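Local coordinates for CYTH domain-containing protein (Pyrococcus horikoshii, PDB 2EEN) that is of unknown function but, as a CYTH-family protein, probably binds a triphosphate-bearing substrate within its antiparallel beta tunnel, at residues Y2-E13 with K70-E82. Residues are numbered along the deposited sequence; the frame is centred on the assembly and turned at random.
Sequences YEVELKGYANDE and KIDEKSKTRLEIE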
loop_
_atom_site.group_PDB
_atom_site.type_symbol
_atom_site.label_atom_id
_atom_site.label_comp_id
_atom_site.label_asym_id
_atom_site.label_seq_id
_atom_site.Cartn_x
_atom_site.Cartn_y
_atom_site.Cartn_z
ATOM N N TYR A 2 7.116 9.256 17.319
ATOM C CA TYR A 2 7.664 9.879 16.087
ATOM C C TYR A 2 9.140 9.579 15.940
ATOM O O TYR A 2 9.855 9.430 16.931
ATOM C CB TYR A 2 7.482 11.401 16.121
ATOM C CG TYR A 2 6.045 11.859 16.150
ATOM C CD1 TYR A 2 5.297 11.794 17.321
ATOM C CD2 TYR A 2 5.431 12.354 14.999
ATOM C CE1 TYR A 2 3.969 12.211 17.351
ATOM C CE2 TYR A 2 4.105 12.774 15.016
ATOM C CZ TYR A 2 3.380 12.700 16.194
ATOM O OH TYR A 2 2.067 13.119 16.214
ATOM N N GLU A 3 9.590 9.491 14.696
ATOM C CA GLU A 3 10.994 9.239 14.416
ATOM C C GLU A 3 11.647 10.598 14.232
ATOM O O GLU A 3 11.480 11.253 13.202
ATOM C CB GLU A 3 11.153 8.406 13.141
ATOM C CG GLU A 3 12.591 8.003 12.848
ATOM C CD GLU A 3 12.718 7.160 11.591
ATOM O OE1 GLU A 3 11.687 6.908 10.929
ATOM O OE2 GLU A 3 13.853 6.750 11.267
ATOM N N VAL A 4 12.358 11.041 15.257
ATOM C CA VAL A 4 13.039 12.318 15.189
ATOM C C VAL A 4 14.258 12.134 14.308
ATOM O O VAL A 4 15.058 11.223 14.520
ATOM C CB VAL A 4 13.479 12.773 16.587
ATOM C CG1 VAL A 4 14.236 14.086 16.500
ATOM C CG2 VAL A 4 12.253 12.905 17.488
ATOM N N GLU A 5 14.403 12.991 13.307
ATOM C CA GLU A 5 15.540 12.875 12.419
ATOM C C GLU A 5 16.159 14.216 12.077
ATOM O O GLU A 5 15.457 15.206 11.846
ATOM C CB GLU A 5 15.136 12.148 11.131
ATOM C CG GLU A 5 16.266 12.023 10.112
ATOM C CD GLU A 5 15.957 11.031 9.002
ATOM O OE1 GLU A 5 15.985 9.809 9.268
ATOM O OE2 GLU A 5 15.681 11.471 7.865
ATOM N N LEU A 6 17.484 14.228 12.069
ATOM C CA LEU A 6 18.266 15.405 11.725
ATOM C C LEU A 6 19.253 14.985 10.654
ATOM O O LEU A 6 19.725 13.848 10.641
ATOM C CB LEU A 6 19.047 15.931 12.931
ATOM C CG LEU A 6 18.296 16.579 14.085
ATOM C CD1 LEU A 6 19.314 17.081 15.102
ATOM C CD2 LEU A 6 17.449 17.725 13.574
ATOM N N LYS A 7 19.570 15.909 9.758
ATOM C CA LYS A 7 20.507 15.632 8.685
ATOM C C LYS A 7 21.477 16.785 8.531
ATOM O O LYS A 7 21.109 17.947 8.710
ATOM C CB LYS A 7 19.753 15.417 7.369
ATOM C CG LYS A 7 20.655 15.259 6.147
ATOM C CD LYS A 7 19.886 14.720 4.940
ATOM C CE LYS A 7 18.892 15.729 4.385
ATOM N NZ LYS A 7 18.089 15.126 3.272
ATOM N N GLY A 8 22.717 16.455 8.198
ATOM C CA GLY A 8 23.729 17.467 7.989
ATOM C C GLY A 8 24.587 17.106 6.796
ATOM O O GLY A 8 24.624 15.949 6.375
ATOM N N TYR A 9 25.254 18.096 6.218
ATOM C CA TYR A 9 26.135 17.824 5.096
ATOM C C TYR A 9 27.371 17.183 5.698
ATOM O O TYR A 9 27.755 17.514 6.822
ATOM C CB TYR A 9 26.509 19.117 4.363
ATOM C CG TYR A 9 25.376 19.682 3.548
ATOM C CD1 TYR A 9 24.317 20.350 4.160
ATOM C CD2 TYR A 9 25.333 19.501 2.168
ATOM C CE1 TYR A 9 23.240 20.823 3.420
ATOM C CE2 TYR A 9 24.258 19.967 1.418
ATOM C CZ TYR A 9 23.218 20.624 2.050
ATOM O OH TYR A 9 22.141 21.069 1.320
ATOM N N ALA A 10 27.988 16.264 4.967
ATOM C CA ALA A 10 29.171 15.584 5.469
ATOM C C ALA A 10 30.331 15.580 4.481
ATOM O O ALA A 10 30.276 16.218 3.426
ATOM C CB ALA A 10 28.816 14.147 5.874
ATOM N N ASN A 11 31.378 14.847 4.839
ATOM C CA ASN A 11 32.584 14.740 4.036
ATOM C C ASN A 11 33.385 13.556 4.558
ATOM O O ASN A 11 32.989 12.930 5.543
ATOM C CB ASN A 11 33.409 16.016 4.178
ATOM C CG ASN A 11 33.654 16.384 5.633
ATOM O OD1 ASN A 11 34.104 15.557 6.427
ATOM N ND2 ASN A 11 33.357 17.628 5.989
ATOM N N ASP A 12 34.511 13.257 3.914
ATOM C CA ASP A 12 35.346 12.133 4.333
ATOM C C ASP A 12 35.743 12.229 5.804
ATOM O O ASP A 12 35.845 11.213 6.496
ATOM C CB ASP A 12 36.616 12.049 3.477
ATOM C CG ASP A 12 36.328 11.666 2.038
ATOM O OD1 ASP A 12 35.523 10.738 1.817
ATOM O OD2 ASP A 12 36.917 12.286 1.126
ATOM N N GLU A 13 35.973 13.451 6.269
ATOM C CA GLU A 13 36.363 13.695 7.653
ATOM C C GLU A 13 35.291 13.228 8.633
ATOM O O GLU A 13 35.581 12.489 9.576
ATOM C CB GLU A 13 36.629 15.188 7.863
ATOM C CG GLU A 13 36.803 15.601 9.315
ATOM C CD GLU A 13 36.859 17.111 9.482
ATOM O OE1 GLU A 13 37.881 17.714 9.087
ATOM O OE2 GLU A 13 35.883 17.692 10.004
ATOM N N LYS A 70 6.214 18.188 7.972
ATOM C CA LYS A 70 7.162 18.348 9.067
ATOM C C LYS A 70 6.394 19.048 10.180
ATOM O O LYS A 70 5.620 19.975 9.922
ATOM C CB LYS A 70 8.358 19.203 8.633
ATOM C CG LYS A 70 9.306 18.508 7.656
ATOM C CD LYS A 70 10.513 19.378 7.312
ATOM C CE LYS A 70 10.106 20.642 6.564
ATOM N NZ LYS A 70 9.389 20.333 5.295
ATOM N N ILE A 71 6.588 18.603 11.416
ATOM C CA ILE A 71 5.886 19.216 12.537
ATOM C C ILE A 71 6.832 19.977 13.453
ATOM O O ILE A 71 6.403 20.594 14.427
ATOM C CB ILE A 71 5.145 18.164 13.371
ATOM C CG1 ILE A 71 6.135 17.125 13.903
ATOM C CG2 ILE A 71 4.065 17.503 12.529
ATOM C CD1 ILE A 71 5.512 16.125 14.852
ATOM N N ASP A 72 8.117 19.947 13.120
ATOM C CA ASP A 72 9.137 20.614 13.923
ATOM C C ASP A 72 9.987 21.552 13.066
ATOM O O ASP A 72 10.432 21.184 11.980
ATOM C CB ASP A 72 10.022 19.556 14.591
ATOM C CG ASP A 72 11.105 20.160 15.456
ATOM O OD1 ASP A 72 10.771 20.942 16.373
ATOM O OD2 ASP A 72 12.290 19.847 15.223
ATOM N N GLU A 73 10.218 22.763 13.565
ATOM C CA GLU A 73 11.003 23.756 12.835
ATOM C C GLU A 73 12.499 23.461 12.885
ATOM O O GLU A 73 13.254 23.901 12.016
ATOM C CB GLU A 73 10.759 25.157 13.415
ATOM C CG GLU A 73 9.426 25.324 14.123
ATOM C CD GLU A 73 9.345 24.531 15.418
ATOM O OE1 GLU A 73 10.150 24.802 16.335
ATOM O OE2 GLU A 73 8.481 23.633 15.519
ATOM N N LYS A 74 12.919 22.716 13.901
ATOM C CA LYS A 74 14.328 22.389 14.084
ATOM C C LYS A 74 14.762 21.029 13.549
ATOM O O LYS A 74 15.927 20.656 13.693
ATOM C CB LYS A 74 14.698 22.469 15.567
ATOM C CG LYS A 74 14.928 23.879 16.097
ATOM C CD LYS A 74 13.637 24.653 16.261
ATOM C CE LYS A 74 13.878 25.927 17.056
ATOM N NZ LYS A 74 14.992 26.732 16.481
ATOM N N SER A 75 13.843 20.284 12.943
ATOM C CA SER A 75 14.213 18.975 12.422
ATOM C C SER A 75 13.327 18.548 11.244
ATOM O O SER A 75 12.455 19.266 10.783
ATOM C CB SER A 75 14.111 17.957 13.563
ATOM O OG SER A 75 12.735 17.713 13.851
ATOM N N LYS A 76 13.618 17.339 10.732
ATOM C CA LYS A 76 12.829 16.800 9.628
ATOM C C LYS A 76 11.761 15.822 10.136
ATOM O O LYS A 76 11.187 15.041 9.390
ATOM C CB LYS A 76 13.785 16.053 8.693
ATOM C CG LYS A 76 14.901 16.943 8.135
ATOM C CD LYS A 76 15.964 16.131 7.386
ATOM C CE LYS A 76 15.357 15.196 6.334
ATOM N NZ LYS A 76 16.421 14.427 5.696
ATOM N N THR A 77 11.534 15.854 11.466
ATOM C CA THR A 77 10.580 14.929 12.072
ATOM C C THR A 77 9.186 15.076 11.478
ATOM O O THR A 77 8.658 16.172 11.341
ATOM C CB THR A 77 10.501 15.218 13.570
ATOM O OG1 THR A 77 11.794 15.056 14.161
ATOM C CG2 THR A 77 9.526 14.242 14.230
ATOM N N ARG A 78 8.595 13.938 11.147
ATOM C CA ARG A 78 7.265 13.930 10.570
ATOM C C ARG A 78 6.595 12.598 10.827
ATOM O O ARG A 78 7.252 11.606 11.145
ATOM C CB ARG A 78 7.361 14.165 9.068
ATOM C CG ARG A 78 8.150 13.092 8.347
ATOM C CD ARG A 78 8.931 13.695 7.197
ATOM N NE ARG A 78 8.075 14.552 6.394
ATOM C CZ ARG A 78 8.523 15.445 5.521
ATOM N NH1 ARG A 78 9.827 15.596 5.334
ATOM N NH2 ARG A 78 7.665 16.199 4.847
ATOM N N LEU A 79 5.278 12.581 10.693
ATOM C CA LEU A 79 4.529 11.358 10.877
ATOM C C LEU A 79 4.859 10.472 9.683
ATOM O O LEU A 79 5.050 10.955 8.565
ATOM C CB LEU A 79 3.033 11.672 10.924
ATOM C CG LEU A 79 2.023 10.530 10.808
ATOM C CD1 LEU A 79 0.693 10.988 11.377
ATOM C CD2 LEU A 79 1.871 10.106 9.352
ATOM N N GLU A 80 4.946 9.173 9.918
ATOM C CA GLU A 80 5.255 8.255 8.837
ATOM C C GLU A 80 4.421 7.003 8.957
ATOM O O GLU A 80 4.123 6.543 10.063
ATOM C CB GLU A 80 6.737 7.862 8.861
ATOM C CG GLU A 80 7.699 9.010 8.600
ATOM C CD GLU A 80 9.153 8.582 8.687
ATOM O OE1 GLU A 80 9.576 7.734 7.868
ATOM O OE2 GLU A 80 9.871 9.092 9.575
ATOM N N ILE A 81 4.031 6.471 7.809
ATOM C CA ILE A 81 3.286 5.228 7.757
ATOM C C ILE A 81 4.114 4.413 6.779
ATOM O O ILE A 81 4.332 4.821 5.634
ATOM C CB ILE A 81 1.871 5.413 7.205
ATOM C CG1 ILE A 81 1.104 6.426 8.059
ATOM C CG2 ILE A 81 1.146 4.064 7.205
ATOM C CD1 ILE A 81 -0.267 6.767 7.499
ATOM N N GLU A 82 4.605 3.273 7.235
ATOM C CA GLU A 82 5.434 2.447 6.382
ATOM C C GLU A 82 5.040 0.993 6.449
ATOM O O GLU A 82 4.782 0.454 7.525
ATOM C CB GLU A 82 6.897 2.596 6.791
ATOM C CG GLU A 82 7.868 1.702 6.045
ATOM C CD GLU A 82 9.303 2.150 6.232
ATOM O OE1 GLU A 82 9.645 3.255 5.757
ATOM O OE2 GLU A 82 10.089 1.411 6.859
HETATM O O HOH W 1 10.146 11.573 11.022
HETATM O O HOH W 2 8.179 9.330 12.406
#
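K76 N donates to E5 O at 3.0 Å, the donor lying almost straight beyond the carbonyl oxygen, and beside this bond T77 OG1 takes a weak one from E5 N (3.4 Å). T77 lies against the strand 3-9, its two branches touching successive residues: with CG2 anti to its backbone N, the methyl comes to rest near Y2 CB and E3 O, while T77 OG1 lies 3.2 Å from V4 CA. Farther along, L6 CD2 lies beside S75 CB, and at the opposite end the Y2 ring meets I71 CD1 at 3.6 Å from CE2, the two side chains crossing at about a right angle. These contacts illustrate how a CYTH-type tunnel may close: 3-9 and 78-85 are the outermost strands of one eight-stranded antiparallel sheet, and where they come together two waters take over from direct pairing. One bridges E3 O to R78 N, the other E3 N to R78 O. Acidic and basic ends gather alongside, consistent with the triphosphate tunnel of CYTH relatives. K76 NZ makes a long salt bridge to E5 OE2 (3.7 Å); K7 NZ, 3.0 Å from K76 NZ but not bonded to it, donates to R168 O. E3 OE1 and E80 OE2, both acceptors, lie 3.1 Å apart, their carboxylate planes within 10° of parallel. Behind T77, S75 OG accepts from T77 N in an ST turn and from T77 OG1 (2.8 Å), and donates to D72 OD2. Helix 146-160 packs against V4, L6, I71 and D72, while R78, pointing away from the strand 3-9, forms a salt bridge with D46 and a hydrogen bond to G68 O.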